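Local coordinates for protein S12 family peptidase (Streptomyces sp. 82F2, PDB 3WWX) that probably hydrolyses amide bonds with D-stereospecificity, as a serine peptidase of family S12 with a beta-lactamase-like fold, at residues G107-V121 against W134-P148. Sequence-based numbering, arbitrary orientation.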
loop_
_atom_site.group_PDB
_atom_site.type_symbol
_atom_site.label_atom_id
_atom_site.label_comp_id
_atom_site.label_asym_id
_atom_site.label_seq_id
_atom_site.Cartn_x
_atom_site.Cartn_y
_atom_site.Cartn_z
ATOM N N GLY A 107 15.493 -8.662 -2.485
ATOM C CA GLY A 107 15.453 -10.117 -2.406
ATOM C C GLY A 107 15.040 -10.649 -1.042
ATOM O O GLY A 107 15.040 -11.861 -0.828
ATOM N N ILE A 108 14.692 -9.766 -0.112
ATOM C CA ILE A 108 14.402 -10.203 1.255
ATOM C C ILE A 108 13.068 -10.967 1.324
ATOM O O ILE A 108 12.037 -10.533 0.835
ATOM C CB ILE A 108 14.377 -8.997 2.224
ATOM C CG1 ILE A 108 15.739 -8.284 2.267
ATOM C CG2 ILE A 108 13.908 -9.429 3.600
ATOM C CD1 ILE A 108 15.745 -7.027 3.078
ATOM N N TYR A 109 13.102 -12.138 1.938
ATOM C CA TYR A 109 11.941 -12.981 2.139
ATOM C C TYR A 109 10.807 -12.179 2.759
ATOM O O TYR A 109 11.012 -11.484 3.751
ATOM C CB TYR A 109 12.332 -14.139 3.064
ATOM C CG TYR A 109 11.280 -15.187 3.256
ATOM C CD1 TYR A 109 10.190 -14.977 4.086
ATOM C CD2 TYR A 109 11.386 -16.427 2.616
ATOM C CE1 TYR A 109 9.213 -15.950 4.246
ATOM C CE2 TYR A 109 10.414 -17.404 2.784
ATOM C CZ TYR A 109 9.324 -17.142 3.591
ATOM O OH TYR A 109 8.352 -18.107 3.793
ATOM N N SER A 110 9.637 -12.328 2.165
ATOM C CA SER A 110 8.420 -11.654 2.627
ATOM C C SER A 110 7.765 -12.428 3.780
ATOM O O SER A 110 7.314 -13.563 3.604
ATOM C CB SER A 110 7.445 -11.520 1.470
ATOM O OG SER A 110 6.371 -10.692 1.864
ATOM N N TYR A 111 7.713 -11.816 4.965
ATOM C CA TYR A 111 7.292 -12.539 6.169
ATOM C C TYR A 111 5.861 -13.043 6.042
ATOM O O TYR A 111 5.481 -14.002 6.712
ATOM C CB TYR A 111 7.427 -11.682 7.439
ATOM C CG TYR A 111 6.486 -10.489 7.457
ATOM C CD1 TYR A 111 6.882 -9.273 6.924
ATOM C CD2 TYR A 111 5.211 -10.574 7.996
ATOM C CE1 TYR A 111 6.037 -8.169 6.921
ATOM C CE2 TYR A 111 4.353 -9.461 7.987
ATOM C CZ TYR A 111 4.790 -8.284 7.456
ATOM O OH TYR A 111 3.974 -7.165 7.439
ATOM N N THR A 112 5.055 -12.393 5.213
ATOM C CA THR A 112 3.657 -12.786 5.084
ATOM C C THR A 112 3.500 -14.118 4.363
ATOM O O THR A 112 2.419 -14.696 4.379
ATOM C CB THR A 112 2.848 -11.704 4.327
ATOM O OG1 THR A 112 3.507 -11.368 3.104
ATOM C CG2 THR A 112 2.727 -10.448 5.174
ATOM N N GLU A 113 4.579 -14.600 3.751
ATOM C CA GLU A 113 4.593 -15.907 3.096
ATOM C C GLU A 113 5.086 -17.034 3.994
ATOM O O GLU A 113 5.010 -18.204 3.616
ATOM C CB GLU A 113 5.450 -15.837 1.844
ATOM C CG GLU A 113 4.976 -14.811 0.825
ATOM C CD GLU A 113 3.536 -15.028 0.404
ATOM O OE1 GLU A 113 3.178 -16.171 0.061
ATOM O OE2 GLU A 113 2.762 -14.048 0.432
ATOM N N ASP A 114 5.557 -16.711 5.189
ATOM C CA ASP A 114 6.020 -17.755 6.101
ATOM C C ASP A 114 4.842 -18.665 6.437
ATOM O O ASP A 114 3.776 -18.180 6.777
ATOM C CB ASP A 114 6.568 -17.140 7.363
ATOM C CG ASP A 114 6.855 -18.166 8.408
ATOM O OD1 ASP A 114 7.910 -18.832 8.303
ATOM O OD2 ASP A 114 6.020 -18.309 9.325
ATOM N N PRO A 115 5.021 -20.000 6.358
ATOM C CA PRO A 115 3.873 -20.883 6.581
ATOM C C PRO A 115 3.205 -20.734 7.943
ATOM O O PRO A 115 1.970 -20.724 8.011
ATOM C CB PRO A 115 4.469 -22.283 6.375
ATOM C CG PRO A 115 5.567 -22.042 5.377
ATOM C CD PRO A 115 6.172 -20.722 5.799
ATOM N N ALA A 116 3.978 -20.601 9.016
ATOM C CA ALA A 116 3.372 -20.427 10.341
ATOM C C ALA A 116 2.642 -19.090 10.452
ATOM O O ALA A 116 1.534 -18.999 11.014
ATOM C CB ALA A 116 4.412 -20.556 11.429
ATOM N N PHE A 117 3.232 -18.041 9.892
ATOM C CA PHE A 117 2.550 -16.744 9.882
ATOM C C PHE A 117 1.231 -16.847 9.140
ATOM O O PHE A 117 0.204 -16.317 9.589
ATOM C CB PHE A 117 3.435 -15.679 9.221
ATOM C CG PHE A 117 2.889 -14.266 9.335
ATOM C CD1 PHE A 117 3.174 -13.463 10.445
ATOM C CD2 PHE A 117 2.076 -13.755 8.350
ATOM C CE1 PHE A 117 2.654 -12.165 10.539
ATOM C CE2 PHE A 117 1.548 -12.459 8.453
ATOM C CZ PHE A 117 1.850 -11.681 9.541
ATOM N N GLN A 118 1.243 -17.518 8.002
ATOM C CA GLN A 118 0.016 -17.666 7.233
ATOM C C GLN A 118 -1.045 -18.429 8.006
ATOM O O GLN A 118 -2.221 -18.119 7.932
ATOM C CB GLN A 118 0.284 -18.412 5.944
ATOM C CG GLN A 118 1.114 -17.638 4.940
ATOM C CD GLN A 118 0.921 -18.157 3.533
ATOM O OE1 GLN A 118 1.885 -18.486 2.843
ATOM N NE2 GLN A 118 -0.324 -18.226 3.098
ATOM N N ALA A 119 -0.639 -19.458 8.723
ATOM C CA ALA A 119 -1.605 -20.222 9.497
ATOM C C ALA A 119 -2.268 -19.392 10.580
ATOM O O ALA A 119 -3.439 -19.622 10.913
ATOM C CB ALA A 119 -0.933 -21.444 10.102
ATOM N N LYS A 120 -1.536 -18.441 11.148
ATOM C CA LYS A 120 -2.070 -17.603 12.217
ATOM C C LYS A 120 -2.887 -16.437 11.684
ATOM O O LYS A 120 -3.843 -16.036 12.317
ATOM C CB LYS A 120 -0.945 -17.044 13.094
ATOM C CG LYS A 120 -0.259 -18.081 13.977
ATOM C CD LYS A 120 0.691 -17.363 14.923
ATOM C CE LYS A 120 1.471 -18.297 15.820
ATOM N NZ LYS A 120 2.487 -19.060 15.050
ATOM N N VAL A 121 -2.512 -15.905 10.522
ATOM C CA VAL A 121 -3.019 -14.613 10.080
ATOM C C VAL A 121 -3.932 -14.669 8.864
ATOM O O VAL A 121 -4.893 -13.896 8.779
ATOM C CB VAL A 121 -1.830 -13.654 9.819
ATOM C CG1 VAL A 121 -2.322 -12.302 9.249
ATOM C CG2 VAL A 121 -1.090 -13.427 11.089
ATOM N N TRP A 134 2.122 -7.668 16.852
ATOM C CA TRP A 134 3.370 -8.037 16.208
ATOM C C TRP A 134 4.275 -6.837 16.185
ATOM O O TRP A 134 3.951 -5.824 15.553
ATOM C CB TRP A 134 3.130 -8.469 14.757
ATOM C CG TRP A 134 2.228 -9.642 14.609
ATOM C CD1 TRP A 134 0.864 -9.634 14.655
ATOM C CD2 TRP A 134 2.615 -10.995 14.402
ATOM N NE1 TRP A 134 0.383 -10.904 14.489
ATOM C CE2 TRP A 134 1.435 -11.759 14.318
ATOM C CE3 TRP A 134 3.853 -11.639 14.263
ATOM C CZ2 TRP A 134 1.458 -13.140 14.116
ATOM C CZ3 TRP A 134 3.871 -12.998 14.067
ATOM C CH2 TRP A 134 2.686 -13.736 13.992
ATOM N N THR A 135 5.428 -6.935 16.836
ATOM C CA THR A 135 6.412 -5.871 16.720
ATOM C C THR A 135 7.100 -5.934 15.367
ATOM O O THR A 135 7.188 -6.984 14.748
ATOM C CB THR A 135 7.488 -5.971 17.798
ATOM O OG1 THR A 135 8.224 -7.184 17.627
ATOM C CG2 THR A 135 6.866 -5.924 19.190
ATOM N N PRO A 136 7.594 -4.796 14.877
ATOM C CA PRO A 136 8.357 -4.851 13.630
ATOM C C PRO A 136 9.506 -5.848 13.717
ATOM O O PRO A 136 9.710 -6.611 12.776
ATOM C CB PRO A 136 8.840 -3.418 13.438
ATOM C CG PRO A 136 7.731 -2.588 14.111
ATOM C CD PRO A 136 7.324 -3.417 15.317
ATOM N N LYS A 137 10.238 -5.889 14.823
ATOM C CA LYS A 137 11.344 -6.834 14.913
ATOM C C LYS A 137 10.848 -8.281 14.887
ATOM O O LYS A 137 11.539 -9.159 14.358
ATOM C CB LYS A 137 12.227 -6.550 16.145
ATOM C CG LYS A 137 11.492 -6.553 17.458
ATOM C CD LYS A 137 12.431 -6.171 18.626
ATOM C CE LYS A 137 11.683 -6.176 19.960
ATOM N NZ LYS A 137 12.593 -6.028 21.131
ATOM N N GLN A 138 9.659 -8.544 15.423
ATOM C CA GLN A 138 9.101 -9.897 15.334
ATOM C C GLN A 138 8.786 -10.279 13.892
ATOM O O GLN A 138 9.033 -11.415 13.469
ATOM C CB GLN A 138 7.856 -10.055 16.209
ATOM C CG GLN A 138 7.214 -11.446 16.137
ATOM C CD GLN A 138 8.075 -12.520 16.742
ATOM O OE1 GLN A 138 8.108 -12.678 17.960
ATOM N NE2 GLN A 138 8.787 -13.260 15.904
ATOM N N LEU A 139 8.220 -9.361 13.121
ATOM C CA LEU A 139 7.943 -9.638 11.718
ATOM C C LEU A 139 9.233 -9.911 10.943
ATOM O O LEU A 139 9.299 -10.811 10.120
ATOM C CB LEU A 139 7.174 -8.468 11.108
ATOM C CG LEU A 139 5.784 -8.228 11.722
ATOM C CD1 LEU A 139 5.166 -6.988 11.095
ATOM C CD2 LEU A 139 4.858 -9.443 11.570
ATOM N N VAL A 140 10.262 -9.112 11.174
ATOM C CA VAL A 140 11.534 -9.328 10.495
ATOM C C VAL A 140 12.113 -10.685 10.929
ATOM O O VAL A 140 12.632 -11.439 10.094
ATOM C CB VAL A 140 12.498 -8.167 10.769
ATOM C CG1 VAL A 140 13.880 -8.472 10.228
ATOM C CG2 VAL A 140 11.950 -6.859 10.172
ATOM N N ALA A 141 12.007 -11.023 12.207
ATOM C CA ALA A 141 12.512 -12.324 12.676
ATOM C C ALA A 141 11.881 -13.476 11.913
ATOM O O ALA A 141 12.570 -14.453 11.565
ATOM C CB ALA A 141 12.248 -12.506 14.171
ATOM N N VAL A 142 10.582 -13.388 11.655
ATOM C CA VAL A 142 9.898 -14.425 10.910
ATOM C C VAL A 142 10.591 -14.650 9.556
ATOM O O VAL A 142 10.836 -15.789 9.137
ATOM C CB VAL A 142 8.404 -14.066 10.715
ATOM C CG1 VAL A 142 7.739 -14.955 9.683
ATOM C CG2 VAL A 142 7.659 -14.161 12.027
ATOM N N ALA A 143 10.908 -13.570 8.866
ATOM C CA ALA A 143 11.578 -13.653 7.574
ATOM C C ALA A 143 12.995 -14.180 7.650
ATOM O O ALA A 143 13.447 -14.861 6.733
ATOM C CB ALA A 143 11.559 -12.276 6.889
ATOM N N MET A 144 13.695 -13.881 8.742
ATOM C CA MET A 144 15.122 -14.179 8.852
ATOM C C MET A 144 15.427 -15.650 9.145
ATOM O O MET A 144 16.593 -16.035 9.173
ATOM C CB MET A 144 15.762 -13.260 9.888
ATOM C CG MET A 144 15.766 -11.780 9.458
ATOM S SD MET A 144 16.696 -11.414 7.970
ATOM C CE MET A 144 15.384 -11.302 6.741
ATOM N N ALA A 145 14.403 -16.472 9.308
ATOM C CA ALA A 145 14.599 -17.921 9.351
ATOM C C ALA A 145 14.944 -18.467 7.974
ATOM O O ALA A 145 15.496 -19.561 7.850
ATOM C CB ALA A 145 13.345 -18.589 9.863
ATOM N N HIS A 146 14.644 -17.687 6.941
ATOM C CA HIS A 146 14.590 -18.204 5.586
ATOM C C HIS A 146 15.658 -17.619 4.692
ATOM O O HIS A 146 16.218 -16.568 4.981
ATOM C CB HIS A 146 13.238 -17.850 4.970
ATOM C CG HIS A 146 12.073 -18.358 5.748
ATOM N ND1 HIS A 146 11.781 -19.707 5.833
ATOM C CD2 HIS A 146 11.152 -17.725 6.510
ATOM C CE1 HIS A 146 10.709 -19.874 6.587
ATOM N NE2 HIS A 146 10.300 -18.683 7.002
ATOM N N GLU A 147 15.918 -18.303 3.578
ATOM C CA GLU A 147 16.836 -17.809 2.571
ATOM C C GLU A 147 16.192 -16.673 1.790
ATOM O O GLU A 147 14.998 -16.669 1.585
ATOM C CB GLU A 147 17.190 -18.947 1.606
ATOM C CG GLU A 147 18.354 -18.668 0.689
ATOM C CD GLU A 147 18.800 -19.901 -0.102
ATOM O OE1 GLU A 147 17.937 -20.723 -0.509
ATOM O OE2 GLU A 147 20.021 -20.034 -0.318
ATOM N N PRO A 148 16.992 -15.721 1.314
ATOM C CA PRO A 148 16.448 -14.712 0.400
ATOM C C PRO A 148 15.864 -15.317 -0.857
ATOM O O PRO A 148 16.206 -16.432 -1.248
ATOM C CB PRO A 148 17.686 -13.885 0.026
ATOM C CG PRO A 148 18.648 -14.119 1.107
ATOM C CD PRO A 148 18.430 -15.521 1.559
HETATM O O HOH W 1 10.186 -18.104 10.805
#
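The Tyr109 and His146 rings form an offset stack, with centroids 4.1 Å apart and planes 17° from parallel. The opposite face of the imidazole carries Ala145 CB. Its edge is turned to Asp114, where His146 NE2 donates to Asp114 OD1 at 2.7 Å. The acceptor lies nearly in the ring plane and is met on its anti lone pair. At the far end of the contact, the edge of Phe117 points at the face of Trp134, with Phe117 CD1 3.6 Å from Trp134 CH2. Tyr111 CD2 and Val121 CG2 cover opposite faces of the Phe117 ring. Lys120 CD sits at the edge of the indole. Between these two aromatic pairs, Leu139 CB rests over the centre of the Tyr111 ring, 4.1 Å from its centroid. With Tyr111 CG between its backbone N and carbonyl carbon (chi1 66°), the ring lies against Leu139, and Tyr111 CE2 meets Leu139 CD2 at 3.6 Å. Tyr111 OH hydrogen-bonds Ile233 O. Val142 CG1 packs 3.4 Å from Asp114 CB. The contact joins helix 115-121 and the loop before it to helix 136-144 and the turn after it. Asp114 is also the N-cap of helix 115-121, since Asp114 OD2 accepts from Phe117 N at 2.9 Å. One carboxylate thus serves helix start and imidazole. Stack and bond fix the imidazole's rotation, and the carboxylate would probably favour doubly protonated, positively charged His146.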